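Local coordinates for protein alginate lyase (Aplysia kurodai, PDB 5GMT) that acts as an alginate lyase of polysaccharide lyase family 14, with specificity for polymannuronate among the blocks of its substrate, at residues Ser161-Lys164 and Asp165-Asp168; Asn120-Gly123 and Ala124-Cys127; Arg230-Asn233 and Thr234-His237; Ser251-Ser254 and Tyr255-Pro258. All coordinates share one frame; numbering follows the deposited sequence.

Contact 1. Residues Ser161-Lys164 and Asp165-Asp168; sequences SGFK and DRDD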
loop_
_atom_site.group_PDB
_atom_site.type_symbol
_atom_site.label_atom_id
_atom_site.label_comp_id
_atom_site.label_asym_id
_atom_site.label_seq_id
_atom_site.Cartn_x
_atom_site.Cartn_y
_atom_site.Cartn_z
ATOM N N SER A 161 2.258 16.221 -19.318
ATOM C CA SER A 161 2.520 15.804 -20.693
ATOM C C SER A 161 3.633 14.753 -20.737
ATOM O O SER A 161 4.634 14.865 -20.030
ATOM C CB SER A 161 2.892 17.007 -21.567
ATOM O OG SER A 161 1.832 17.942 -21.594
ATOM N N GLY A 162 3.430 13.717 -21.543
ATOM C CA GLY A 162 4.429 12.676 -21.716
ATOM C C GLY A 162 4.504 11.643 -20.598
ATOM O O GLY A 162 5.388 10.790 -20.621
ATOM N N PHE A 163 3.579 11.708 -19.642
ATOM C CA PHE A 163 3.589 10.818 -18.468
ATOM C C PHE A 163 3.757 9.344 -18.822
ATOM O O PHE A 163 4.597 8.649 -18.244
ATOM C CB PHE A 163 2.300 11.000 -17.655
ATOM C CG PHE A 163 2.183 10.071 -16.469
ATOM C CD1 PHE A 163 2.743 10.416 -15.243
ATOM C CD2 PHE A 163 1.492 8.866 -16.574
ATOM C CE1 PHE A 163 2.628 9.563 -14.142
ATOM C CE2 PHE A 163 1.373 8.010 -15.479
ATOM C CZ PHE A 163 1.942 8.365 -14.261
ATOM N N LYS A 164 2.958 8.875 -19.778
ATOM C CA LYS A 164 2.961 7.470 -20.174
ATOM C C LYS A 164 4.308 7.014 -20.710
ATOM O O LYS A 164 4.634 5.831 -20.640
ATOM C CB LYS A 164 1.868 7.218 -21.222
ATOM C CG LYS A 164 0.463 7.356 -20.659
ATOM C CD LYS A 164 -0.609 7.216 -21.729
ATOM C CE LYS A 164 -2.003 7.259 -21.112
ATOM N NZ LYS A 164 -2.264 6.097 -20.203
ATOM N N ASP A 165 5.094 7.957 -21.224
ATOM C CA ASP A 165 6.388 7.655 -21.839
ATOM C C ASP A 165 7.581 7.824 -20.901
ATOM O O ASP A 165 8.735 7.678 -21.323
ATOM C CB ASP A 165 6.599 8.541 -23.069
ATOM C CG ASP A 165 5.626 8.233 -24.182
ATOM O OD1 ASP A 165 5.349 7.039 -24.414
ATOM O OD2 ASP A 165 5.128 9.189 -24.814
ATOM N N ARG A 166 7.307 8.164 -19.644
ATOM C CA ARG A 166 8.353 8.300 -18.637
ATOM C C ARG A 166 9.081 6.986 -18.439
ATOM O O ARG A 166 8.473 5.914 -18.483
ATOM C CB ARG A 166 7.766 8.779 -17.307
ATOM C CG ARG A 166 7.442 10.264 -17.297
ATOM C CD ARG A 166 6.565 10.670 -16.119
ATOM N NE ARG A 166 7.125 10.237 -14.841
ATOM C CZ ARG A 166 6.828 10.784 -13.669
ATOM N NH1 ARG A 166 5.985 11.811 -13.599
ATOM N NH2 ARG A 166 7.385 10.306 -12.566
ATOM N N ASP A 167 10.388 7.075 -18.222
ATOM C CA ASP A 167 11.199 5.888 -17.991
ATOM C C ASP A 167 10.750 5.131 -16.726
ATOM O O ASP A 167 10.890 3.906 -16.645
ATOM C CB ASP A 167 12.676 6.278 -17.894
ATOM C CG ASP A 167 13.607 5.111 -18.143
ATOM O OD1 ASP A 167 13.215 4.183 -18.884
ATOM O OD2 ASP A 167 14.739 5.128 -17.609
ATOM N N ASP A 168 10.192 5.850 -15.755
ATOM C CA ASP A 168 9.794 5.208 -14.501
ATOM C C ASP A 168 8.323 4.806 -14.497
ATOM O O ASP A 168 7.791 4.434 -13.459
ATOM C CB ASP A 168 10.097 6.121 -13.303
ATOM C CG ASP A 168 9.277 7.409 -13.310
ATOM O OD1 ASP A 168 8.823 7.819 -14.393
ATOM O OD2 ASP A 168 9.092 8.008 -12.222
#
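The F163 ring and the R166 guanidinium meet with their planes 67° apart, so neither stacks flat on the other. F163 CE1 lies over one face of the guanidinium, 4.1 Å from R166 NH1, while that nitrogen approaches the ring obliquely and stands 3.9 Å from F163 CD1. The edge of the guanidinium belongs to D168, whose carboxyl carbon sits in its plane. R166 NE reaches D168 OD1 at 3.0 Å and R166 NH2 reaches D168 OD2 at 2.9 Å; both bonds are nearly straight, at 164°, and both oxygens offer their syn lone pairs. This side-on, two-nitrogen salt bridge fixes the rotation of the head group. The R166 chain bends at chi3 (53°), and on its way it crosses the F163 carbonyl, with CB 3.3 Å from F163 O.

The backbone makes a short 3-10 turn: D165 N donates to G162 O at 2.9 Å, and R166 N to F163 O at 3.1 Å. The turn belongs to the surface loop between strands 149-154 and 169-170, the latter an outermost strand of its antiparallel sheet. G162 enters it with positive phi, a region that glycine occupies readily. The remaining guanidinium nitrogen, NH1, forms a salt bridge with E160 and hydrogen-bonds N227 O, and D168 OD2 is also hydrogen-bonded to the Y224 hydroxyl. F163 and R166 both pack on L229 of strand 222-229.

Contact 2. Residues Asn120-Gly123 and Ala124-Cys127; sequences NGEG and AYKC
E122 turns CG to the side of its backbone N and bends again at chi2 (-63°), which swings its carboxylate back toward Y125; Y125 sets CG anti to its carbonyl carbon (chi1 -44°), which turns the ring edge to the carboxylate. The carboxyl carbon of E122 lies at the ring edge, near its plane, and OE2 comes within 3.4 Å of Y125 CE2. One ring face is covered near its rim by G121 O, 3.7 Å from Y125 CE2, with the A124 methyl on that same face. K126 also bends at chi2, laying CE 3.6 Å from E122 O. K126 NZ and E122 OE1, 4.3 Å apart and beyond a salt bridge, are joined through water 1, though its contact with K126 NZ is unusually short and less certain. E122 OE1 also bonds H40 NE2, while the Y125 hydroxyl bonds R82 and its ring stacks with Y39. Backbone bonds A124 N to G121 O and Y125 N to E122 O, both 3.0 Å and nearly straight, accompany the contact. Such i to i+3 bonding defines a 3-10 turn, here in the loop joining strands 110-118 and 136-143, tied to the second strand by the C127-C136 disulfide.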
loop_
_atom_site.group_PDB
_atom_site.type_symbol
_atom_site.label_atom_id
_atom_site.label_comp_id
_atom_site.label_asym_id
_atom_site.label_seq_id
_atom_site.Cartn_x
_atom_site.Cartn_y
_atom_site.Cartn_z
ATOM N N ASN A 120 -13.758 13.253 1.800
ATOM C CA ASN A 120 -13.790 12.932 3.221
ATOM C C ASN A 120 -14.597 11.665 3.526
ATOM O O ASN A 120 -14.465 11.075 4.601
ATOM C CB ASN A 120 -14.350 14.107 4.025
ATOM C CG ASN A 120 -14.130 13.939 5.516
ATOM O OD1 ASN A 120 -13.068 13.502 5.947
ATOM N ND2 ASN A 120 -15.144 14.253 6.304
ATOM N N GLY A 121 -15.406 11.227 2.573
ATOM C CA GLY A 121 -16.321 10.123 2.812
ATOM C C GLY A 121 -16.079 8.907 1.947
ATOM O O GLY A 121 -14.929 8.589 1.625
ATOM N N GLU A 122 -17.164 8.231 1.559
ATOM C CA GLU A 122 -17.076 6.972 0.812
ATOM C C GLU A 122 -16.330 7.108 -0.507
ATOM O O GLU A 122 -15.757 6.137 -0.996
ATOM C CB GLU A 122 -18.476 6.418 0.534
ATOM C CG GLU A 122 -19.119 5.767 1.725
ATOM C CD GLU A 122 -18.346 4.557 2.200
ATOM O OE1 GLU A 122 -18.037 3.685 1.360
ATOM O OE2 GLU A 122 -18.037 4.483 3.403
ATOM N N GLY A 123 -16.335 8.313 -1.076
ATOM C CA GLY A 123 -15.616 8.568 -2.312
ATOM C C GLY A 123 -14.151 8.162 -2.229
ATOM O O GLY A 123 -13.540 7.809 -3.223
ATOM N N ALA A 124 -13.587 8.206 -1.030
ATOM C CA ALA A 124 -12.161 7.949 -0.861
ATOM C C ALA A 124 -11.795 6.469 -1.042
ATOM O O ALA A 124 -10.619 6.139 -1.233
ATOM C CB ALA A 124 -11.712 8.445 0.505
ATOM N N TYR A 125 -12.796 5.587 -1.000
ATOM C CA TYR A 125 -12.526 4.142 -0.992
ATOM C C TYR A 125 -12.772 3.483 -2.347
ATOM O O TYR A 125 -12.886 2.255 -2.425
ATOM C CB TYR A 125 -13.382 3.437 0.077
ATOM C CG TYR A 125 -13.442 4.161 1.402
ATOM C CD1 TYR A 125 -12.275 4.541 2.061
ATOM C CD2 TYR A 125 -14.668 4.512 1.976
ATOM C CE1 TYR A 125 -12.318 5.213 3.260
ATOM C CE2 TYR A 125 -14.726 5.194 3.182
ATOM C CZ TYR A 125 -13.541 5.550 3.816
ATOM O OH TYR A 125 -13.572 6.224 5.001
ATOM N N LYS A 126 -12.827 4.279 -3.413
ATOM C CA LYS A 126 -13.285 3.764 -4.716
ATOM C C LYS A 126 -12.171 3.571 -5.742
ATOM O O LYS A 126 -12.440 3.209 -6.891
ATOM C CB LYS A 126 -14.354 4.701 -5.302
ATOM C CG LYS A 126 -15.551 4.918 -4.381
ATOM C CD LYS A 126 -16.242 3.615 -4.077
ATOM C CE LYS A 126 -17.432 3.828 -3.148
ATOM N NZ LYS A 126 -18.104 2.537 -2.798
ATOM N N CYS A 127 -10.922 3.799 -5.344
ATOM C CA CYS A 127 -9.834 3.745 -6.300
ATOM C C CYS A 127 -9.091 2.414 -6.266
ATOM O O CYS A 127 -7.971 2.314 -5.753
ATOM C CB CYS A 127 -8.869 4.913 -6.061
ATOM S SG CYS A 127 -9.507 6.459 -6.797
HETATM O O HOH W 1 -19.708 3.098 -0.898
#

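Contact 3. Residues Arg230-Asn233 and Thr234-His237; sequences RMRN and TNSH
Residues T234 to H237 form a type I beta turn, closed by a weak bond of 3.4 Å from H237 N to T234 O, and this brings the H237 carbonyl round to R232. The arginine meets it: CG occupies the crowded position between N and the carbonyl carbon (chi1 57°), and from there the chain runs extended to NE alongside the turn. R232 NH1 donates to H237 O at 2.9 Å, nearly along the C=O axis (167°), although the hydrogen bond is bent, with an N-H...O angle of 135°, and the oxygen is tilted from the guanidinium plane. R232 CD lies 3.5 Å from T234 O, and CB packs on H237 CB at 3.7 Å. N235 OD1 stands over one guanidinium face, 4.2 Å from R232 NH2, its amide turned steeply to that plane. The T234 methyl CG2 covers the rim of one face of the H237 imidazole. R232 NE is satisfied by N201 O, and D91 offers NH1 a long, weak ion pair. An arginine before a beta turn, bonded to the carbonyl of its last residue, lies in the connection from strand 222-229 to strand 238-247, which passes between the two antiparallel sheets of the concanavalin-type sandwich.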
loop_
_atom_site.group_PDB
_atom_site.type_symbol
_atom_site.label_atom_id
_atom_site.label_comp_id
_atom_site.label_asym_id
_atom_site.label_seq_id
_atom_site.Cartn_x
_atom_site.Cartn_y
_atom_site.Cartn_z
ATOM N N ARG A 230 0.184 14.156 -10.233
ATOM C CA ARG A 230 -1.075 14.763 -9.838
ATOM C C ARG A 230 -1.920 13.719 -9.108
ATOM O O ARG A 230 -2.176 12.641 -9.657
ATOM C CB ARG A 230 -1.825 15.296 -11.066
ATOM C CG ARG A 230 -3.241 15.698 -10.762
ATOM C CD ARG A 230 -3.845 16.475 -11.902
ATOM N NE ARG A 230 -3.310 17.825 -11.968
ATOM C CZ ARG A 230 -2.825 18.392 -13.068
ATOM N NH1 ARG A 230 -2.805 17.734 -14.212
ATOM N NH2 ARG A 230 -2.369 19.634 -13.023
ATOM N N MET A 231 -2.319 14.022 -7.870
ATOM C CA MET A 231 -3.174 13.128 -7.094
ATOM C C MET A 231 -4.608 13.640 -7.034
ATOM O O MET A 231 -5.551 12.868 -6.866
ATOM C CB MET A 231 -2.647 12.959 -5.666
ATOM C CG MET A 231 -1.353 12.170 -5.553
ATOM S SD MET A 231 0.065 13.206 -5.944
ATOM C CE MET A 231 1.366 12.306 -5.071
ATOM N N ARG A 232 -4.769 14.954 -7.148
ATOM C CA ARG A 232 -6.088 15.547 -6.959
ATOM C C ARG A 232 -6.310 16.731 -7.904
ATOM O O ARG A 232 -5.353 17.371 -8.350
ATOM C CB ARG A 232 -6.251 15.991 -5.510
ATOM C CG ARG A 232 -5.166 16.961 -5.089
ATOM C CD ARG A 232 -5.396 17.550 -3.712
ATOM N NE ARG A 232 -4.378 18.552 -3.411
ATOM C CZ ARG A 232 -4.454 19.418 -2.410
ATOM N NH1 ARG A 232 -5.509 19.422 -1.605
ATOM N NH2 ARG A 232 -3.477 20.299 -2.227
ATOM N N ASN A 233 -7.575 17.012 -8.207
ATOM C CA ASN A 233 -7.913 18.173 -9.039
ATOM C C ASN A 233 -8.738 19.197 -8.292
ATOM O O ASN A 233 -9.124 20.224 -8.851
ATOM C CB ASN A 233 -8.657 17.749 -10.306
ATOM C CG ASN A 233 -7.729 17.171 -11.351
ATOM O OD1 ASN A 233 -6.861 17.871 -11.881
ATOM N ND2 ASN A 233 -7.905 15.894 -11.656
ATOM N N THR A 234 -8.999 18.929 -7.022
ATOM C CA THR A 234 -9.769 19.850 -6.222
ATOM C C THR A 234 -9.171 19.931 -4.828
ATOM O O THR A 234 -8.568 18.977 -4.342
ATOM C CB THR A 234 -11.260 19.436 -6.159
ATOM O OG1 THR A 234 -12.005 20.424 -5.444
ATOM C CG2 THR A 234 -11.429 18.083 -5.484
ATOM N N ASN A 235 -9.333 21.081 -4.189
ATOM C CA ASN A 235 -8.673 21.337 -2.922
ATOM C C ASN A 235 -9.314 20.657 -1.730
ATOM O O ASN A 235 -8.782 20.721 -0.637
ATOM C CB ASN A 235 -8.610 22.842 -2.663
ATOM C CG ASN A 235 -7.450 23.492 -3.366
ATOM O OD1 ASN A 235 -6.297 23.304 -2.975
ATOM N ND2 ASN A 235 -7.739 24.253 -4.422
ATOM N N SER A 236 -10.469 20.027 -1.919
ATOM C CA SER A 236 -11.119 19.387 -0.797
ATOM C C SER A 236 -10.556 17.985 -0.570
ATOM O O SER A 236 -10.872 17.366 0.446
ATOM C CB SER A 236 -12.631 19.309 -1.010
ATOM O OG SER A 236 -12.925 18.558 -2.181
ATOM N N HIS A 237 -9.749 17.493 -1.519
ATOM C CA HIS A 237 -9.104 16.171 -1.390
ATOM C C HIS A 237 -7.831 16.250 -0.552
ATOM O O HIS A 237 -7.002 17.153 -0.739
ATOM C CB HIS A 237 -8.747 15.582 -2.763
ATOM C CG HIS A 237 -9.933 15.196 -3.587
ATOM N ND1 HIS A 237 -9.819 14.513 -4.780
ATOM C CD2 HIS A 237 -11.258 15.401 -3.394
ATOM C CE1 HIS A 237 -11.022 14.307 -5.283
ATOM N NE2 HIS A 237 -11.913 14.844 -4.469
#

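Contact 4. Residues Ser251-Ser254 and Tyr255-Pro258; sequences SEKS and YAAP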
loop_
_atom_site.group_PDB
_atom_site.type_symbol
_atom_site.label_atom_id
_atom_site.label_comp_id
_atom_site.label_asym_id
_atom_site.label_seq_id
_atom_site.Cartn_x
_atom_site.Cartn_y
_atom_site.Cartn_z
ATOM N N SER A 251 -6.104 -10.348 -11.983
ATOM C CA SER A 251 -7.498 -10.772 -11.966
ATOM C C SER A 251 -7.728 -12.091 -12.681
ATOM O O SER A 251 -8.868 -12.437 -13.001
ATOM C CB SER A 251 -8.379 -9.693 -12.601
ATOM O OG SER A 251 -8.151 -8.433 -12.004
ATOM N N GLU A 252 -6.655 -12.826 -12.938
ATOM C CA GLU A 252 -6.769 -14.105 -13.623
ATOM C C GLU A 252 -5.787 -15.123 -13.048
ATOM O O GLU A 252 -4.843 -14.747 -12.358
ATOM C CB GLU A 252 -6.556 -13.918 -15.130
ATOM C CG GLU A 252 -5.277 -13.196 -15.504
ATOM C CD GLU A 252 -5.112 -13.053 -17.018
ATOM O OE1 GLU A 252 -5.636 -12.072 -17.589
ATOM O OE2 GLU A 252 -4.466 -13.931 -17.635
ATOM N N LYS A 253 -6.013 -16.403 -13.345
ATOM C CA LYS A 253 -5.291 -17.520 -12.717
ATOM C C LYS A 253 -3.770 -17.438 -12.903
ATOM O O LYS A 253 -3.018 -17.921 -12.059
ATOM C CB LYS A 253 -5.832 -18.854 -13.268
ATOM C CG LYS A 253 -4.871 -20.073 -13.309
ATOM C CD LYS A 253 -4.248 -20.475 -11.960
ATOM C CE LYS A 253 -3.051 -21.401 -12.140
ATOM N NZ LYS A 253 -3.363 -22.564 -13.011
ATOM N N SER A 254 -3.301 -16.818 -13.984
ATOM C CA SER A 254 -1.862 -16.669 -14.193
ATOM C C SER A 254 -1.146 -16.058 -12.972
ATOM O O SER A 254 0.046 -16.267 -12.786
ATOM C CB SER A 254 -1.596 -15.810 -15.425
ATOM O OG SER A 254 -2.200 -14.537 -15.285
ATOM N N TYR A 255 -1.895 -15.309 -12.165
ATOM C CA TYR A 255 -1.378 -14.647 -10.969
ATOM C C TYR A 255 -1.499 -15.512 -9.715
ATOM O O TYR A 255 -1.183 -15.048 -8.625
ATOM C CB TYR A 255 -2.127 -13.330 -10.710
ATOM C CG TYR A 255 -1.888 -12.229 -11.716
ATOM C CD1 TYR A 255 -2.644 -12.146 -12.877
ATOM C CD2 TYR A 255 -0.925 -11.257 -11.488
ATOM C CE1 TYR A 255 -2.431 -11.128 -13.793
ATOM C CE2 TYR A 255 -0.709 -10.235 -12.393
ATOM C CZ TYR A 255 -1.467 -10.182 -13.543
ATOM O OH TYR A 255 -1.248 -9.176 -14.451
ATOM N N ALA A 256 -1.966 -16.749 -9.857
ATOM C CA ALA A 256 -2.178 -17.600 -8.684
ATOM C C ALA A 256 -0.898 -17.761 -7.867
ATOM O O ALA A 256 0.210 -17.872 -8.414
ATOM C CB ALA A 256 -2.719 -18.967 -9.106
ATOM N N ALA A 257 -1.046 -17.748 -6.546
ATOM C CA ALA A 257 0.098 -17.938 -5.669
ATOM C C ALA A 257 0.694 -19.314 -5.922
ATOM O O ALA A 257 -0.020 -20.324 -5.893
ATOM C CB ALA A 257 -0.301 -17.785 -4.212
ATOM N N PRO A 258 1.999 -19.354 -6.221
ATOM C CA PRO A 258 2.653 -20.643 -6.487
ATOM C C PRO A 258 2.742 -21.509 -5.231
ATOM O O PRO A 258 2.723 -22.732 -5.347
ATOM C CB PRO A 258 4.044 -20.240 -7.000
ATOM C CG PRO A 258 4.237 -18.834 -6.580
ATOM C CD PRO A 258 2.867 -18.211 -6.552
HETATM O O HOH W 2 1.712 -16.581 -10.445
#
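Y255 lays its ring edge against the backbone and side chain of E252: E252 O lies near the ring plane, 3.4 Å from CD1, and the E252 methylene CG packs at 3.9 Å from that same ring carbon. The glutamate reaches this place with CG between its backbone N and carbonyl carbon (chi1 53°) and then extends, leaving its carboxylate turned 78° from the ring. S254 OG approaches Y255 CD1 at 3.4 Å and gives a weak hydrogen bond to E252 OE2, so E252 sits at the ring edge while S254 OG comes in obliquely, off the ring plane.

The backbone here is a 3-10 turn on the protein surface, within the loop that leads from strand 238-247 of one antiparallel sheet to strand 261-272 of the other. Its evidence is a pair of i to i+3 bonds, Y255 N to E252 O at 3.0 Å and A256 N to K253 O at 2.7 Å.

On leaving the turn, the A256 methyl touches K253 twice, with CB 3.1 Å from K253 O and 3.6 Å from K253 CD, the bend of the lysine at chi2 bringing CD alongside. Water 2 donates to both S254 O and A256 O, bridging two carbonyls at the end of the turn. S254 and Y255 also touch I108, and A257, which follows A256, makes backbone hydrogen bonds with G66 and S67.

Contacts 1, 2 and 4 share one backbone device, a short 3-10 turn with two i to i+3 bonds, whereas contact 3 uses a type I beta turn whose last carbonyl is bonded by an arginine. All four lie in loops between strands and none touches another. Contacts 2 and 3 are the closest pair, about 13 Å between centres and about 5 Å between nearest atoms. Contact 1 comes within about 7 Å of contact 3 by nearest atoms, and R166 bonds N227 O in the strand that runs into 230-233. Contact 4 stands apart, its centre about 34 Å from that of contact 3 and about 28 Å from those of contacts 1 and 2.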